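Long-range contact in geranylgeranyl pyrophosphate synthase (Corynebacterium glutamicum, PDB 3LK5), which probably joins isoprenoid diphosphates by magnesium-dependent prenyl transfer, as other members of the FPP/GGPP synthase family do: residues I277-L290 with I304-I317. Sequence-based numbering, arbitrary orientation.
Sequences IREGKRTVLLALAL and IRAGVGKVTSPEDI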
loop_
_atom_site.group_PDB
_atom_site.type_symbol
_atom_site.label_atom_id
_atom_site.label_comp_id
_atom_site.label_asym_id
_atom_site.label_seq_id
_atom_site.Cartn_x
_atom_site.Cartn_y
_atom_site.Cartn_z
ATOM N N ILE A 277 -5.185 -24.865 -12.872
ATOM C CA ILE A 277 -6.275 -25.117 -13.837
ATOM C C ILE A 277 -7.598 -24.589 -13.249
ATOM O O ILE A 277 -8.298 -23.792 -13.888
ATOM C CB ILE A 277 -6.420 -26.609 -14.205
ATOM C CG1 ILE A 277 -5.148 -27.187 -14.851
ATOM C CG2 ILE A 277 -7.610 -26.826 -15.146
ATOM C CD1 ILE A 277 -4.628 -26.420 -16.042
ATOM N N ARG A 278 -7.899 -25.035 -12.021
ATOM C CA ARG A 278 -9.082 -24.608 -11.268
ATOM C C ARG A 278 -9.195 -23.099 -11.133
ATOM O O ARG A 278 -10.295 -22.573 -11.189
ATOM C CB ARG A 278 -9.130 -25.276 -9.883
ATOM C CG ARG A 278 -10.436 -25.031 -9.113
ATOM C CD ARG A 278 -10.228 -25.114 -7.602
ATOM N NE ARG A 278 -9.148 -24.230 -7.163
ATOM C CZ ARG A 278 -9.301 -22.953 -6.809
ATOM N NH1 ARG A 278 -10.508 -22.389 -6.809
ATOM N NH2 ARG A 278 -8.244 -22.232 -6.441
ATOM N N GLU A 279 -8.056 -22.417 -10.985
ATOM C CA GLU A 279 -8.007 -20.972 -10.775
ATOM C C GLU A 279 -7.985 -20.191 -12.098
ATOM O O GLU A 279 -8.116 -18.974 -12.096
ATOM C CB GLU A 279 -6.760 -20.624 -9.942
ATOM C CG GLU A 279 -6.804 -19.319 -9.152
ATOM C CD GLU A 279 -6.649 -19.531 -7.640
ATOM O OE1 GLU A 279 -5.784 -20.343 -7.229
ATOM O OE2 GLU A 279 -7.393 -18.877 -6.871
ATOM N N GLY A 280 -7.796 -20.874 -13.226
ATOM C CA GLY A 280 -7.706 -20.185 -14.526
ATOM C C GLY A 280 -6.503 -19.283 -14.771
ATOM O O GLY A 280 -6.624 -18.257 -15.458
ATOM N N LYS A 281 -5.331 -19.650 -14.237
ATOM C CA LYS A 281 -4.105 -18.839 -14.461
ATOM C C LYS A 281 -3.770 -18.756 -15.946
ATOM O O LYS A 281 -3.783 -19.782 -16.647
ATOM C CB LYS A 281 -2.895 -19.430 -13.717
ATOM C CG LYS A 281 -2.901 -19.294 -12.179
ATOM C CD LYS A 281 -2.110 -18.065 -11.664
ATOM C CE LYS A 281 -0.577 -18.219 -11.746
ATOM N NZ LYS A 281 0.063 -18.783 -10.500
ATOM N N ARG A 282 -3.419 -17.571 -16.419
ATOM C CA ARG A 282 -3.043 -17.397 -17.820
ATOM C C ARG A 282 -1.530 -17.523 -18.058
ATOM O O ARG A 282 -0.816 -16.529 -18.258
ATOM C CB ARG A 282 -3.598 -16.081 -18.376
ATOM C CG ARG A 282 -5.102 -16.083 -18.415
ATOM C CD ARG A 282 -5.592 -16.885 -19.602
ATOM N NE ARG A 282 -6.983 -17.289 -19.457
ATOM C CZ ARG A 282 -7.636 -18.066 -20.326
ATOM N NH1 ARG A 282 -7.049 -18.506 -21.446
ATOM N NH2 ARG A 282 -8.903 -18.389 -20.086
ATOM N N THR A 283 -1.067 -18.769 -18.065
ATOM C CA THR A 283 0.345 -19.068 -18.124
ATOM C C THR A 283 0.882 -19.151 -19.553
ATOM O O THR A 283 0.114 -19.274 -20.550
ATOM C CB THR A 283 0.610 -20.396 -17.375
ATOM O OG1 THR A 283 -0.167 -21.450 -17.975
ATOM C CG2 THR A 283 0.193 -20.279 -15.901
ATOM N N VAL A 284 2.203 -19.115 -19.668
ATOM C CA VAL A 284 2.852 -19.448 -20.927
ATOM C C VAL A 284 2.524 -20.902 -21.340
ATOM O O VAL A 284 2.272 -21.157 -22.525
ATOM C CB VAL A 284 4.383 -19.250 -20.838
ATOM C CG1 VAL A 284 5.105 -19.927 -22.013
ATOM C CG2 VAL A 284 4.708 -17.714 -20.788
ATOM N N LEU A 285 2.525 -21.822 -20.370
ATOM C CA LEU A 285 2.113 -23.225 -20.614
ATOM C C LEU A 285 0.722 -23.282 -21.289
ATOM O O LEU A 285 0.537 -23.938 -22.347
ATOM C CB LEU A 285 2.059 -24.014 -19.295
ATOM C CG LEU A 285 1.554 -25.473 -19.317
ATOM C CD1 LEU A 285 2.447 -26.367 -20.179
ATOM C CD2 LEU A 285 1.337 -26.086 -17.940
ATOM N N LEU A 286 -0.259 -22.620 -20.670
ATOM C CA LEU A 286 -1.619 -22.616 -21.223
ATOM C C LEU A 286 -1.703 -21.966 -22.604
ATOM O O LEU A 286 -2.388 -22.495 -23.493
ATOM C CB LEU A 286 -2.632 -21.992 -20.236
ATOM C CG LEU A 286 -4.093 -21.929 -20.710
ATOM C CD1 LEU A 286 -4.700 -23.341 -21.029
ATOM C CD2 LEU A 286 -4.965 -21.135 -19.704
ATOM N N ALA A 287 -1.011 -20.847 -22.810
ATOM C CA ALA A 287 -1.056 -20.172 -24.108
ATOM C C ALA A 287 -0.481 -21.052 -25.223
ATOM O O ALA A 287 -1.079 -21.179 -26.309
ATOM C CB ALA A 287 -0.337 -18.822 -24.050
ATOM N N LEU A 288 0.672 -21.656 -24.953
ATOM C CA LEU A 288 1.290 -22.585 -25.872
ATOM C C LEU A 288 0.432 -23.853 -26.070
ATOM O O LEU A 288 0.347 -24.354 -27.206
ATOM C CB LEU A 288 2.708 -22.949 -25.424
ATOM C CG LEU A 288 3.806 -21.855 -25.436
ATOM C CD1 LEU A 288 5.056 -22.363 -24.680
ATOM C CD2 LEU A 288 4.175 -21.446 -26.865
ATOM N N ALA A 289 -0.226 -24.352 -25.013
ATOM C CA ALA A 289 -1.101 -25.529 -25.174
ATOM C C ALA A 289 -2.263 -25.243 -26.132
ATOM O O ALA A 289 -2.654 -26.123 -26.913
ATOM C CB ALA A 289 -1.629 -26.023 -23.830
ATOM N N LEU A 290 -2.806 -24.027 -26.065
ATOM C CA LEU A 290 -3.942 -23.660 -26.914
ATOM C C LEU A 290 -3.484 -23.410 -28.331
ATOM O O LEU A 290 -4.110 -23.890 -29.276
ATOM C CB LEU A 290 -4.723 -22.474 -26.350
ATOM C CG LEU A 290 -5.507 -22.788 -25.075
ATOM C CD1 LEU A 290 -5.972 -21.480 -24.365
ATOM C CD2 LEU A 290 -6.686 -23.713 -25.381
ATOM N N ILE A 304 -10.140 -27.708 -23.289
ATOM C CA ILE A 304 -9.258 -26.821 -22.471
ATOM C C ILE A 304 -9.868 -25.420 -22.251
ATOM O O ILE A 304 -9.956 -24.919 -21.113
ATOM C CB ILE A 304 -7.833 -26.693 -23.070
ATOM C CG1 ILE A 304 -7.134 -28.069 -23.161
ATOM C CG2 ILE A 304 -6.959 -25.755 -22.220
ATOM C CD1 ILE A 304 -5.891 -28.048 -24.046
ATOM N N ARG A 305 -10.287 -24.785 -23.339
ATOM C CA ARG A 305 -10.959 -23.475 -23.250
ATOM C C ARG A 305 -12.181 -23.466 -22.345
ATOM O O ARG A 305 -12.354 -22.539 -21.547
ATOM C CB ARG A 305 -11.348 -22.974 -24.627
ATOM C CG ARG A 305 -10.257 -22.189 -25.246
ATOM C CD ARG A 305 -10.636 -21.661 -26.594
ATOM N NE ARG A 305 -9.423 -21.131 -27.181
ATOM C CZ ARG A 305 -8.776 -21.670 -28.202
ATOM N NH1 ARG A 305 -7.654 -21.105 -28.616
ATOM N NH2 ARG A 305 -9.249 -22.754 -28.813
ATOM N N ALA A 306 -13.010 -24.494 -22.460
ATOM C CA ALA A 306 -14.256 -24.570 -21.705
ATOM C C ALA A 306 -13.985 -24.841 -20.242
ATOM O O ALA A 306 -14.750 -24.415 -19.380
ATOM C CB ALA A 306 -15.172 -25.647 -22.277
ATOM N N GLY A 307 -12.887 -25.533 -19.963
ATOM C CA GLY A 307 -12.621 -26.041 -18.631
ATOM C C GLY A 307 -11.805 -25.149 -17.703
ATOM O O GLY A 307 -12.051 -25.143 -16.506
ATOM N N VAL A 308 -10.834 -24.412 -18.235
ATOM C CA VAL A 308 -9.906 -23.650 -17.371
ATOM C C VAL A 308 -10.593 -22.540 -16.592
ATOM O O VAL A 308 -11.307 -21.710 -17.167
ATOM C CB VAL A 308 -8.677 -23.072 -18.115
ATOM C CG1 VAL A 308 -7.788 -24.203 -18.645
ATOM C CG2 VAL A 308 -9.094 -22.087 -19.227
ATOM N N GLY A 309 -10.370 -22.552 -15.278
ATOM C CA GLY A 309 -10.935 -21.549 -14.369
ATOM C C GLY A 309 -12.408 -21.779 -14.107
ATOM O O GLY A 309 -13.061 -20.950 -13.475
ATOM N N LYS A 310 -12.927 -22.906 -14.597
ATOM C CA LYS A 310 -14.355 -23.229 -14.481
ATOM C C LYS A 310 -14.609 -24.605 -13.870
ATOM O O LYS A 310 -15.612 -24.803 -13.199
ATOM C CB LYS A 310 -15.055 -23.112 -15.842
ATOM C CG LYS A 310 -15.052 -21.695 -16.414
ATOM C CD LYS A 310 -15.615 -21.658 -17.822
ATOM C CE LYS A 310 -14.892 -20.630 -18.679
ATOM N NZ LYS A 310 -15.149 -20.883 -20.124
ATOM N N VAL A 311 -13.717 -25.559 -14.104
ATOM C CA VAL A 311 -13.859 -26.882 -13.501
ATOM C C VAL A 311 -13.334 -26.917 -12.062
ATOM O O VAL A 311 -12.552 -26.054 -11.649
ATOM C CB VAL A 311 -13.191 -27.996 -14.347
ATOM C CG1 VAL A 311 -13.880 -28.129 -15.697
ATOM C CG2 VAL A 311 -11.700 -27.743 -14.515
ATOM N N THR A 312 -13.760 -27.942 -11.321
ATOM C CA THR A 312 -13.531 -28.048 -9.881
ATOM C C THR A 312 -13.063 -29.448 -9.456
ATOM O O THR A 312 -12.129 -29.583 -8.662
ATOM C CB THR A 312 -14.828 -27.593 -9.110
ATOM O OG1 THR A 312 -14.609 -26.293 -8.562
ATOM C CG2 THR A 312 -15.245 -28.565 -7.990
ATOM N N SER A 313 -13.709 -30.485 -9.989
ATOM C CA SER A 313 -13.428 -31.850 -9.558
ATOM C C SER A 313 -12.027 -32.313 -9.998
ATOM O O SER A 313 -11.564 -31.937 -11.078
ATOM C CB SER A 313 -14.504 -32.816 -10.074
ATOM O OG SER A 313 -14.240 -33.230 -11.404
ATOM N N PRO A 314 -11.356 -33.130 -9.157
ATOM C CA PRO A 314 -10.048 -33.678 -9.521
ATOM C C PRO A 314 -10.075 -34.348 -10.900
ATOM O O PRO A 314 -9.166 -34.136 -11.695
ATOM C CB PRO A 314 -9.782 -34.714 -8.421
ATOM C CG PRO A 314 -10.515 -34.180 -7.234
ATOM C CD PRO A 314 -11.746 -33.501 -7.780
ATOM N N GLU A 315 -11.128 -35.122 -11.169
ATOM C CA GLU A 315 -11.314 -35.832 -12.436
ATOM C C GLU A 315 -11.347 -34.881 -13.654
ATOM O O GLU A 315 -10.601 -35.083 -14.624
ATOM C CB GLU A 315 -12.587 -36.708 -12.374
ATOM C CG GLU A 315 -12.640 -37.746 -11.220
ATOM C CD GLU A 315 -12.945 -37.157 -9.808
ATOM O OE1 GLU A 315 -13.200 -35.928 -9.661
ATOM O OE2 GLU A 315 -12.911 -37.951 -8.834
ATOM N N ASP A 316 -12.187 -33.849 -13.592
ATOM C CA ASP A 316 -12.250 -32.793 -14.623
ATOM C C ASP A 316 -10.915 -32.051 -14.795
ATOM O O ASP A 316 -10.500 -31.733 -15.911
ATOM C CB ASP A 316 -13.317 -31.745 -14.267
ATOM C CG ASP A 316 -14.739 -32.266 -14.418
ATOM O OD1 ASP A 316 -14.932 -33.477 -14.632
ATOM O OD2 ASP A 316 -15.679 -31.450 -14.312
ATOM N N ILE A 317 -10.270 -31.734 -13.678
ATOM C CA ILE A 317 -8.963 -31.067 -13.719
ATOM C C ILE A 317 -7.920 -31.935 -14.451
ATOM O O ILE A 317 -7.137 -31.436 -15.294
ATOM C CB ILE A 317 -8.474 -30.744 -12.293
ATOM C CG1 ILE A 317 -9.387 -29.706 -11.645
ATOM C CG2 ILE A 317 -7.002 -30.249 -12.305
ATOM C CD1 ILE A 317 -9.199 -28.316 -12.156
#
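Gly-280 and Gly-309 bring two turns into direct contact, their CA atoms 3.5 Å apart. Both have positive phi. Neither has a side chain, and that lets the two backbones come this close. Gly-280 ends its helix in a Schellman motif. Ile-277 O takes two N-H groups: Gly-280 N of its own turn and, across the contact, Gly-309 N at 2.8 Å. The N-H...O angle of the second bond is 150°.

Apolar bumps fill the hollows on both sides of this junction. Toward 314-317, Ile-317 CD1 fits against Ile-277 CG2 (3.7 Å) and the CB of Arg-278, and the two isoleucines run side by side, pointing opposite ways. Ile-277 CG2, anti to the backbone N, also faces Val-311 CG2. Arg-278 lays its CG on Val-311 O (3.5 Å).

Toward 304-307, Ile-304 CG2 rests in the notch of Leu-286 CD1 (3.5 Å) and Leu-290 CD2 (3.8 Å). Leu-286 also meets Val-308 tip to tip, CD1 to CG1. Leu-290 CD2 lies over one face of the Arg-305 guanidinium, 4.0 Å above its centre. Salt bridges to Glu-203 and Asp-294 hold that arginine.

The contact joins the turns around helices 275-278, 284-296, 298-307 and 314-326 of the all-helical prenyl synthase fold. Glu-279 lies near Asp-112 and Arg-282 near Asp-194, both magnesium ligands of this protein, though this chain has no metal bound. The chemistry is mostly apolar, with one cross-bond between backbones, so close-fitting shape rather than charge pairing joins the two segments.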